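Local coordinates for SusD-like protein BACOVA_02651 (Bacteroides ovatus, PDB 5E75) that binds polysaccharide at the cell surface and probably captures xyloglucan before its transport into the periplasm for degradation, at residues Cys119-Met124 and Val131-Asp136. Numbering follows the deposited sequence.
Sequences CAYFYM and VILIED. With EDO (1,2-ethanediol), chain C.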
loop_
_atom_site.group_PDB
_atom_site.type_symbol
_atom_site.label_atom_id
_atom_site.label_comp_id
_atom_site.label_asym_id
_atom_site.label_seq_id
_atom_site.Cartn_x
_atom_site.Cartn_y
_atom_site.Cartn_z
ATOM N N CYS A 119 7.902 -9.413 -1.446
ATOM C CA CYS A 119 7.146 -8.186 -1.327
ATOM C C CYS A 119 7.974 -6.949 -1.624
ATOM O O CYS A 119 7.502 -6.034 -2.302
ATOM C CB CYS A 119 6.516 -8.064 0.058
ATOM S SG CYS A 119 5.164 -9.247 0.394
ATOM N N ALA A 120 9.184 -6.885 -1.102
ATOM C CA ALA A 120 10.061 -5.760 -1.358
ATOM C C ALA A 120 10.343 -5.606 -2.850
ATOM O O ALA A 120 10.234 -4.509 -3.384
ATOM C CB ALA A 120 11.351 -5.905 -0.560
ATOM N N TYR A 121 10.695 -6.698 -3.518
ATOM C CA TYR A 121 10.968 -6.630 -4.948
ATOM C C TYR A 121 9.712 -6.283 -5.740
ATOM O O TYR A 121 9.798 -5.580 -6.734
ATOM C CB TYR A 121 11.646 -7.906 -5.478
ATOM C CG TYR A 121 13.137 -7.911 -5.288
ATOM C CD1 TYR A 121 13.928 -6.945 -5.877
ATOM C CD2 TYR A 121 13.769 -8.862 -4.495
ATOM C CE1 TYR A 121 15.294 -6.917 -5.704
ATOM C CE2 TYR A 121 15.143 -8.846 -4.323
ATOM C CZ TYR A 121 15.906 -7.877 -4.925
ATOM O OH TYR A 121 17.283 -7.858 -4.739
ATOM N N PHE A 122 8.543 -6.746 -5.307
ATOM C CA PHE A 122 7.310 -6.428 -6.031
ATOM C C PHE A 122 6.967 -4.949 -5.908
ATOM O O PHE A 122 6.499 -4.332 -6.883
ATOM C CB PHE A 122 6.169 -7.334 -5.554
ATOM C CG PHE A 122 4.893 -7.276 -6.395
ATOM C CD1 PHE A 122 4.904 -7.205 -7.783
ATOM C CD2 PHE A 122 3.675 -7.364 -5.767
ATOM C CE1 PHE A 122 3.711 -7.188 -8.491
ATOM C CE2 PHE A 122 2.484 -7.349 -6.483
ATOM C CZ PHE A 122 2.512 -7.264 -7.828
ATOM N N TYR A 123 7.210 -4.332 -4.751
ATOM C CA TYR A 123 7.084 -2.882 -4.659
ATOM C C TYR A 123 8.089 -2.191 -5.590
ATOM O O TYR A 123 7.734 -1.291 -6.367
ATOM C CB TYR A 123 7.306 -2.399 -3.232
ATOM C CG TYR A 123 6.174 -2.662 -2.249
ATOM C CD1 TYR A 123 4.868 -2.280 -2.516
ATOM C CD2 TYR A 123 6.440 -3.262 -1.019
ATOM C CE1 TYR A 123 3.872 -2.501 -1.605
ATOM C CE2 TYR A 123 5.443 -3.483 -0.090
ATOM C CZ TYR A 123 4.152 -3.091 -0.386
ATOM O OH TYR A 123 3.120 -3.301 0.520
ATOM N N MET A 124 9.358 -2.593 -5.519
ATOM C CA MET A 124 10.394 -1.944 -6.335
ATOM C C MET A 124 10.122 -2.034 -7.830
ATOM O O MET A 124 10.383 -1.087 -8.585
ATOM C CB MET A 124 11.765 -2.527 -6.041
ATOM C CG MET A 124 12.284 -2.116 -4.674
ATOM S SD MET A 124 14.069 -2.251 -4.494
ATOM C CE MET A 124 14.161 -3.927 -3.993
ATOM N N VAL A 131 15.622 -3.619 -11.235
ATOM C CA VAL A 131 16.375 -3.407 -9.994
ATOM C C VAL A 131 17.424 -4.512 -9.883
ATOM O O VAL A 131 17.427 -5.435 -10.704
ATOM C CB VAL A 131 15.460 -3.387 -8.731
ATOM C CG1 VAL A 131 14.595 -2.122 -8.705
ATOM C CG2 VAL A 131 14.606 -4.633 -8.651
ATOM N N ILE A 132 18.323 -4.424 -8.906
ATOM C CA ILE A 132 19.372 -5.424 -8.734
ATOM C C ILE A 132 18.846 -6.577 -7.878
ATOM O O ILE A 132 18.458 -6.363 -6.724
ATOM C CB ILE A 132 20.597 -4.797 -8.044
ATOM C CG1 ILE A 132 21.107 -3.612 -8.864
ATOM C CG2 ILE A 132 21.695 -5.825 -7.866
ATOM C CD1 ILE A 132 22.093 -2.718 -8.139
ATOM N N LEU A 133 18.829 -7.782 -8.438
ATOM C CA LEU A 133 18.433 -8.985 -7.708
ATOM C C LEU A 133 19.614 -9.540 -6.924
ATOM O O LEU A 133 20.717 -9.678 -7.466
ATOM C CB LEU A 133 17.907 -10.030 -8.695
ATOM C CG LEU A 133 16.615 -9.616 -9.419
ATOM C CD1 LEU A 133 16.298 -10.643 -10.493
ATOM C CD2 LEU A 133 15.457 -9.478 -8.434
ATOM N N ILE A 134 19.385 -9.799 -5.638
ATOM C CA ILE A 134 20.451 -10.187 -4.706
ATOM C C ILE A 134 19.999 -11.319 -3.806
ATOM O O ILE A 134 19.031 -11.164 -3.051
ATOM C CB ILE A 134 20.833 -9.039 -3.737
ATOM C CG1 ILE A 134 21.162 -7.764 -4.487
ATOM C CG2 ILE A 134 22.034 -9.478 -2.859
ATOM C CD1 ILE A 134 21.247 -6.567 -3.587
ATOM N N GLU A 135 20.707 -12.447 -3.872
ATOM C CA GLU A 135 20.506 -13.540 -2.923
ATOM C C GLU A 135 21.685 -13.710 -1.963
ATOM O O GLU A 135 21.531 -14.349 -0.928
ATOM C CB GLU A 135 20.301 -14.869 -3.640
ATOM C CG GLU A 135 19.064 -14.960 -4.484
ATOM C CD GLU A 135 18.971 -16.276 -5.220
ATOM O OE1 GLU A 135 18.688 -17.311 -4.574
ATOM O OE2 GLU A 135 19.204 -16.275 -6.449
ATOM N N ASP A 136 22.846 -13.156 -2.325
ATOM C CA ASP A 136 24.079 -13.311 -1.540
ATOM C C ASP A 136 24.573 -11.932 -1.135
ATOM O O ASP A 136 25.144 -11.205 -1.946
ATOM C CB ASP A 136 25.145 -14.026 -2.385
ATOM C CG ASP A 136 26.415 -14.337 -1.606
ATOM O OD1 ASP A 136 26.585 -13.818 -0.491
ATOM O OD2 ASP A 136 27.238 -15.126 -2.120
HETATM C C1 EDO C . 2.222 -6.676 -2.562
HETATM O O1 EDO C . 1.445 -5.617 -3.112
HETATM C C2 EDO C . 3.429 -6.128 -1.810
HETATM O O2 EDO C . 4.529 -5.900 -2.693
#
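Y121 carries most of this contact, reaching from its helix to the loop backbone of I132-I134. Its hydroxyl is used twice. It donates to I132 O, with 2.7 Å between Y121 OH and that oxygen, in the carbonyl plane and on a lone pair. The same Y121 OH accepts a weak bond from I134 N at 3.0 Å, bent to 128° at the hydrogen. I132 O is also gripped by Y80 OH, so this carbonyl has two hydroxyl partners.

Apolar contacts meet the ring on one face and at its edge. L133 CD2 sits over the face in a CH-pi contact, 3.8 Å from the Y121 ring centroid. V131 CG2 meets the edge, 3.7 Å from Y121 CD1. The other V131 branch, CG1, lies anti to its own carbonyl carbon (chi1 -70°) and packs 3.9 Å from M124 CB. A phenylalanine in place of Y121 would probably keep the ring packing but leave I134 N without this weak acceptor and I132 O with one hydroxyl donor fewer.

On the far side of the helix, a 1,2-ethanediol, probably from crystallisation, donates a hydrogen bond to C119 O and lies over the Y123 ring.

In the TPR-clan N-terminal region of this SusD-family protein, the contact ties the loop before helix 137-142 to the C-terminal part of helix 103-125. Helix 70-95 packs on Y121, M124 and V131, while F157 and I158 of helix 151-168 also touch Y121.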